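Local coordinates for iron-regulated outer membrane protein (Neisseria meningitidis, PDB 4B7O), which is a TonB-dependent transporter of the outer membrane that carries iron, probably as ferric siderophore complexes, across that membrane, at residues Y384-I389 with T441-G446; V471-G476 with I526-G531. All coordinates share one frame; numbering follows the deposited sequence.

Strand 376-391 runs out of the barrel wall into a long excursion that contains helix 423-434. Contact 1 closes this loop, 51 residues intervening, where strand 441-455 returns antiparallel beside strand 376-391. The chain then turns into strand 458-472, whose last residues and the turn after them form the first side of contact 2. Strands 478-493 and 498-509 follow before residues 526-528 come back, closing a loop of 49 residues. The two contacts are therefore in series, neither nested nor crossed. They share a boundary: Thr441 N lies 2.8 Å from Lys472 O, a probable hydrogen bond, and Lys442 packs on Val471. Contact 1 builds barrel wall; contact 2 joins the turn after strand 458-472 to the short strand 525-528.

Contact 1: residues Y384-I389 with T441-G446; sequences YRHQEI and TKTDTG
Arg385 and Asp444, a hydrogen-bonded pair of antiparallel barrel strands, meet through both backbone and side chain. Arg385 N lies 2.7 Å from Asp444 O, and Asp444 N returns a bond to Arg385 O at 2.8 Å. On the face shared with Gln387 and Lys442, their side chains run alongside each other. A bend at chi3 (56°) sets the guanidinium so that Arg385 NH2 reaches Asp444 OD2 at 3.0 Å. The two planes stand 71° apart and the nitrogen comes from above the carboxylate, so this is a one-nitrogen salt bridge, not a flat two-pronged one. Lys442 NZ makes a longer ion pair with the same Asp444 OD2 (3.9 Å), while its stronger partners are Pro511 O and Asp127, the latter in the plug-domain range; Ser510 holds Asp444 OD1.

Thr441 occupies the other face. Its CB sits 3.3 Å from Gln387 O, and Thr441 CG2 lies alongside Glu388 CG at 3.7 Å; Asn439 binds Glu388 OE2. Farther along, a water bridges Tyr384 OH (2.6 Å) and Thr443 OG1.

Chemically, the wall is two-sided: a buried charge network turned toward the plug, where two cations probably stabilise the Asp444 anion, backed by a partly exposed face of threonines, rings, Glu388 and water.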
loop_
_atom_site.group_PDB
_atom_site.type_symbol
_atom_site.label_atom_id
_atom_site.label_comp_id
_atom_site.label_asym_id
_atom_site.label_seq_id
_atom_site.Cartn_x
_atom_site.Cartn_y
_atom_site.Cartn_z
ATOM N N TYR A 384 -4.982 -4.546 -18.649
ATOM C CA TYR A 384 -4.262 -5.818 -18.758
ATOM C C TYR A 384 -3.163 -5.981 -17.702
ATOM O O TYR A 384 -2.262 -5.151 -17.584
ATOM C CB TYR A 384 -3.599 -5.893 -20.152
ATOM C CG TYR A 384 -2.808 -7.157 -20.353
ATOM C CD1 TYR A 384 -3.470 -8.355 -20.618
ATOM C CD2 TYR A 384 -1.403 -7.177 -20.222
ATOM C CE1 TYR A 384 -2.785 -9.532 -20.783
ATOM C CE2 TYR A 384 -0.688 -8.355 -20.402
ATOM C CZ TYR A 384 -1.409 -9.526 -20.685
ATOM O OH TYR A 384 -0.811 -10.731 -20.856
ATOM N N ARG A 385 -3.158 -7.060 -16.966
ATOM C CA ARG A 385 -2.011 -7.275 -16.088
ATOM C C ARG A 385 -1.512 -8.687 -16.196
ATOM O O ARG A 385 -2.305 -9.581 -16.037
ATOM C CB ARG A 385 -2.379 -7.048 -14.622
ATOM C CG ARG A 385 -1.139 -6.957 -13.771
ATOM C CD ARG A 385 -1.414 -6.585 -12.343
ATOM N NE ARG A 385 -2.343 -7.493 -11.752
ATOM C CZ ARG A 385 -3.050 -7.232 -10.662
ATOM N NH1 ARG A 385 -2.922 -6.067 -10.011
ATOM N NH2 ARG A 385 -3.857 -8.165 -10.237
ATOM N N HIS A 386 -0.208 -8.874 -16.419
ATOM C CA HIS A 386 0.430 -10.208 -16.365
ATOM C C HIS A 386 1.432 -10.307 -15.257
ATOM O O HIS A 386 2.392 -9.483 -15.162
ATOM C CB HIS A 386 1.111 -10.548 -17.720
ATOM C CG HIS A 386 1.571 -11.989 -17.829
ATOM N ND1 HIS A 386 2.792 -12.397 -17.402
ATOM C CD2 HIS A 386 0.914 -13.130 -18.296
ATOM C CE1 HIS A 386 2.904 -13.722 -17.595
ATOM N NE2 HIS A 386 1.751 -14.170 -18.131
ATOM N N GLN A 387 1.221 -11.302 -14.401
ATOM C CA GLN A 387 2.192 -11.626 -13.384
ATOM C C GLN A 387 2.911 -12.934 -13.550
ATOM O O GLN A 387 2.273 -13.940 -13.839
ATOM C CB GLN A 387 1.515 -11.654 -12.025
ATOM C CG GLN A 387 1.557 -10.293 -11.388
ATOM C CD GLN A 387 0.503 -10.147 -10.349
ATOM O OE1 GLN A 387 -0.692 -10.129 -10.665
ATOM N NE2 GLN A 387 0.928 -10.051 -9.101
ATOM N N GLU A 388 4.212 -12.950 -13.252
ATOM C CA GLU A 388 4.968 -14.224 -13.273
ATOM C C GLU A 388 5.932 -14.299 -12.124
ATOM O O GLU A 388 6.769 -13.391 -11.970
ATOM C CB GLU A 388 5.753 -14.406 -14.586
ATOM C CG GLU A 388 6.348 -15.811 -14.738
ATOM C CD GLU A 388 7.127 -16.110 -16.065
ATOM O OE1 GLU A 388 7.188 -15.256 -17.010
ATOM O OE2 GLU A 388 7.714 -17.232 -16.158
ATOM N N ILE A 389 5.811 -15.360 -11.321
ATOM C CA ILE A 389 6.685 -15.614 -10.199
ATOM C C ILE A 389 7.765 -16.584 -10.743
ATOM O O ILE A 389 7.420 -17.566 -11.357
ATOM C CB ILE A 389 5.898 -16.307 -9.079
ATOM C CG1 ILE A 389 4.941 -15.361 -8.365
ATOM C CG2 ILE A 389 6.785 -16.867 -8.040
ATOM C CD1 ILE A 389 4.252 -15.910 -7.107
ATOM N N THR A 441 1.738 -18.180 -13.121
ATOM C CA THR A 441 1.396 -16.892 -13.701
ATOM C C THR A 441 -0.101 -16.530 -13.518
ATOM O O THR A 441 -0.926 -17.359 -13.134
ATOM C CB THR A 441 1.717 -16.843 -15.197
ATOM O OG1 THR A 441 0.768 -17.647 -15.873
ATOM C CG2 THR A 441 3.105 -17.358 -15.495
ATOM N N LYS A 442 -0.442 -15.285 -13.828
ATOM C CA LYS A 442 -1.824 -14.804 -13.668
ATOM C C LYS A 442 -2.006 -13.662 -14.614
ATOM O O LYS A 442 -1.187 -12.733 -14.630
ATOM C CB LYS A 442 -2.124 -14.353 -12.251
ATOM C CG LYS A 442 -3.614 -14.089 -12.055
ATOM C CD LYS A 442 -3.952 -13.884 -10.596
ATOM C CE LYS A 442 -3.817 -12.418 -10.236
ATOM N NZ LYS A 442 -4.152 -12.262 -8.795
ATOM N N THR A 443 -3.015 -13.774 -15.472
ATOM C CA THR A 443 -3.389 -12.669 -16.350
ATOM C C THR A 443 -4.714 -12.078 -15.841
ATOM O O THR A 443 -5.624 -12.824 -15.521
ATOM C CB THR A 443 -3.595 -13.179 -17.778
ATOM O OG1 THR A 443 -2.384 -13.778 -18.227
ATOM C CG2 THR A 443 -3.984 -12.062 -18.723
ATOM N N ASP A 444 -4.792 -10.759 -15.711
ATOM C CA ASP A 444 -6.056 -10.093 -15.364
ATOM C C ASP A 444 -6.367 -9.156 -16.497
ATOM O O ASP A 444 -5.476 -8.446 -16.988
ATOM C CB ASP A 444 -6.013 -9.346 -14.048
ATOM C CG ASP A 444 -6.005 -10.265 -12.840
ATOM O OD1 ASP A 444 -6.960 -11.043 -12.651
ATOM O OD2 ASP A 444 -5.050 -10.194 -12.023
ATOM N N THR A 445 -7.622 -9.256 -16.960
ATOM C CA THR A 445 -8.153 -8.478 -18.090
ATOM C C THR A 445 -9.497 -7.771 -17.723
ATOM O O THR A 445 -10.436 -8.387 -17.197
ATOM C CB THR A 445 -8.352 -9.383 -19.335
ATOM O OG1 THR A 445 -7.532 -10.555 -19.207
ATOM C CG2 THR A 445 -7.947 -8.644 -20.577
ATOM N N GLY A 446 -9.572 -6.491 -18.040
ATOM C CA GLY A 446 -10.713 -5.662 -17.694
ATOM C C GLY A 446 -11.128 -4.718 -18.824
ATOM O O GLY A 446 -10.289 -4.033 -19.465
HETATM O O HOH W 1 -1.651 -13.163 -21.184
#

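Contact 2: residues V471-G476 with I526-G531; sequences VKTHDG and ISIADG
The imidazole of His474 meets the start of strand 525-528 through NE2, which accepts the backbone N-H of Ile526, His474 NE2 to Ile526 N 2.9 Å. The bond is nearly straight (169°), yet the donor stands 30° out of the ring plane. With chi1 at 71°, CG sits between the backbone N and the carbonyl carbon, which swings the ring from the turn toward the strand. Its other nitrogen, ND1, bonds to Thr519 O. The second flat group, the carboxylate of Asp475, offers the syn lone pair of OD2 to the hydroxyl of Ser527, 2.9 Å from Asp475 OD2 to Ser527 OG; its OD1 takes the amide of Lys477.

Beside these polar bonds Thr473 lays its methyl against the strand backbone, Thr473 CG2 lying 3.2 Å from Ile526 O, while its OG1 bonds to Lys477 O. Apolar packing follows, with Val471 CG1 against Ile528 CD1 at 3.9 Å.

Thr473 to Gly476 form a type I beta turn, closed by Gly476 N to Thr473 O at 3.2 Å. This turn ends the hairpin of strands 458-472 and 478-493, while strand 525-528 pairs in parallel with strand 578-600 through backbone bonds of Ser527.

The bonding pattern is consistent with a neutral imidazole carrying its proton on ND1. Of the carboxylate oxygens of Asp475, only OD2 crosses to the strand, while OD1 holds the group to its own turn. His474 and Asp475 thus fasten the hairpin turn to strand 525-528 by directional hydrogen bonds rather than ion pairs.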
loop_
_atom_site.group_PDB
_atom_site.type_symbol
_atom_site.label_atom_id
_atom_site.label_comp_id
_atom_site.label_asym_id
_atom_site.label_seq_id
_atom_site.Cartn_x
_atom_site.Cartn_y
_atom_site.Cartn_z
ATOM N N VAL A 471 -5.468 -18.085 -14.123
ATOM C CA VAL A 471 -4.418 -18.378 -13.200
ATOM C C VAL A 471 -3.736 -19.704 -13.543
ATOM O O VAL A 471 -4.403 -20.754 -13.623
ATOM C CB VAL A 471 -4.981 -18.476 -11.777
ATOM C CG1 VAL A 471 -4.090 -19.302 -10.919
ATOM C CG2 VAL A 471 -5.113 -17.085 -11.183
ATOM N N LYS A 472 -2.408 -19.664 -13.704
ATOM C CA LYS A 472 -1.644 -20.876 -13.971
ATOM C C LYS A 472 -0.753 -21.156 -12.790
ATOM O O LYS A 472 0.241 -20.466 -12.573
ATOM C CB LYS A 472 -0.865 -20.719 -15.279
ATOM C CG LYS A 472 -0.383 -22.029 -15.914
ATOM C CD LYS A 472 1.143 -22.084 -15.986
ATOM C CE LYS A 472 1.680 -22.777 -14.732
ATOM N NZ LYS A 472 3.146 -22.669 -14.484
ATOM N N THR A 473 -1.150 -22.136 -11.984
ATOM C CA THR A 473 -0.401 -22.489 -10.814
ATOM C C THR A 473 0.897 -23.162 -11.239
ATOM O O THR A 473 1.138 -23.339 -12.433
ATOM C CB THR A 473 -1.170 -23.497 -9.964
ATOM O OG1 THR A 473 -2.182 -24.128 -10.782
ATOM C CG2 THR A 473 -1.794 -22.824 -8.719
ATOM N N HIS A 474 1.729 -23.549 -10.271
ATOM C CA HIS A 474 3.055 -24.103 -10.586
ATOM C C HIS A 474 3.047 -25.542 -10.957
ATOM O O HIS A 474 4.095 -26.127 -11.074
ATOM C CB HIS A 474 4.097 -23.874 -9.493
ATOM C CG HIS A 474 3.879 -24.682 -8.254
ATOM N ND1 HIS A 474 4.671 -24.554 -7.170
ATOM C CD2 HIS A 474 2.893 -25.603 -7.913
ATOM C CE1 HIS A 474 4.237 -25.355 -6.180
ATOM N NE2 HIS A 474 3.144 -26.005 -6.630
ATOM N N ASP A 475 1.872 -26.129 -11.125
ATOM C CA ASP A 475 1.792 -27.481 -11.680
ATOM C C ASP A 475 1.218 -27.453 -13.085
ATOM O O ASP A 475 0.724 -28.461 -13.569
ATOM C CB ASP A 475 0.994 -28.421 -10.761
ATOM C CG ASP A 475 -0.397 -27.878 -10.425
ATOM O OD1 ASP A 475 -0.830 -26.859 -11.047
ATOM O OD2 ASP A 475 -1.063 -28.492 -9.548
ATOM N N GLY A 476 1.285 -26.297 -13.743
ATOM C CA GLY A 476 0.700 -26.132 -15.078
ATOM C C GLY A 476 -0.817 -26.018 -15.135
ATOM O O GLY A 476 -1.363 -25.663 -16.174
ATOM N N ILE A 526 1.064 -26.562 -4.641
ATOM C CA ILE A 526 0.025 -25.568 -4.400
ATOM C C ILE A 526 -0.713 -25.366 -5.690
ATOM O O ILE A 526 -0.258 -24.624 -6.582
ATOM C CB ILE A 526 0.587 -24.190 -4.028
ATOM C CG1 ILE A 526 1.428 -24.244 -2.737
ATOM C CG2 ILE A 526 -0.562 -23.189 -3.988
ATOM C CD1 ILE A 526 0.696 -24.654 -1.474
ATOM N N SER A 527 -1.867 -26.015 -5.771
ATOM C CA SER A 527 -2.711 -25.934 -6.950
ATOM C C SER A 527 -3.892 -24.906 -6.792
ATOM O O SER A 527 -3.964 -24.118 -5.835
ATOM C CB SER A 527 -3.208 -27.349 -7.291
ATOM O OG SER A 527 -3.617 -27.426 -8.656
ATOM N N ILE A 528 -4.821 -24.934 -7.729
ATOM C CA ILE A 528 -6.054 -24.185 -7.592
ATOM C C ILE A 528 -7.203 -25.126 -7.946
ATOM O O ILE A 528 -7.108 -25.861 -8.925
ATOM C CB ILE A 528 -6.035 -22.988 -8.530
ATOM C CG1 ILE A 528 -7.294 -22.126 -8.356
ATOM C CG2 ILE A 528 -5.811 -23.439 -9.959
ATOM C CD1 ILE A 528 -7.189 -20.776 -9.040
ATOM N N ALA A 529 -8.269 -25.111 -7.145
ATOM C CA ALA A 529 -9.418 -25.987 -7.358
ATOM C C ALA A 529 -10.165 -25.656 -8.637
ATOM O O ALA A 529 -9.992 -24.580 -9.206
ATOM C CB ALA A 529 -10.329 -25.940 -6.165
ATOM N N ASP A 530 -10.951 -26.600 -9.126
ATOM C CA ASP A 530 -11.796 -26.353 -10.316
ATOM C C ASP A 530 -12.873 -25.292 -10.081
ATOM O O ASP A 530 -13.499 -25.248 -9.011
ATOM C CB ASP A 530 -12.492 -27.655 -10.768
ATOM C CG ASP A 530 -11.662 -28.449 -11.785
ATOM O OD1 ASP A 530 -11.081 -27.831 -12.734
ATOM O OD2 ASP A 530 -11.606 -29.699 -11.623
ATOM N N GLY A 531 -13.118 -24.484 -11.113
ATOM C CA GLY A 531 -14.110 -23.396 -11.065
ATOM C C GLY A 531 -14.027 -22.403 -9.900
ATOM O O GLY A 531 -15.005 -21.712 -9.636
#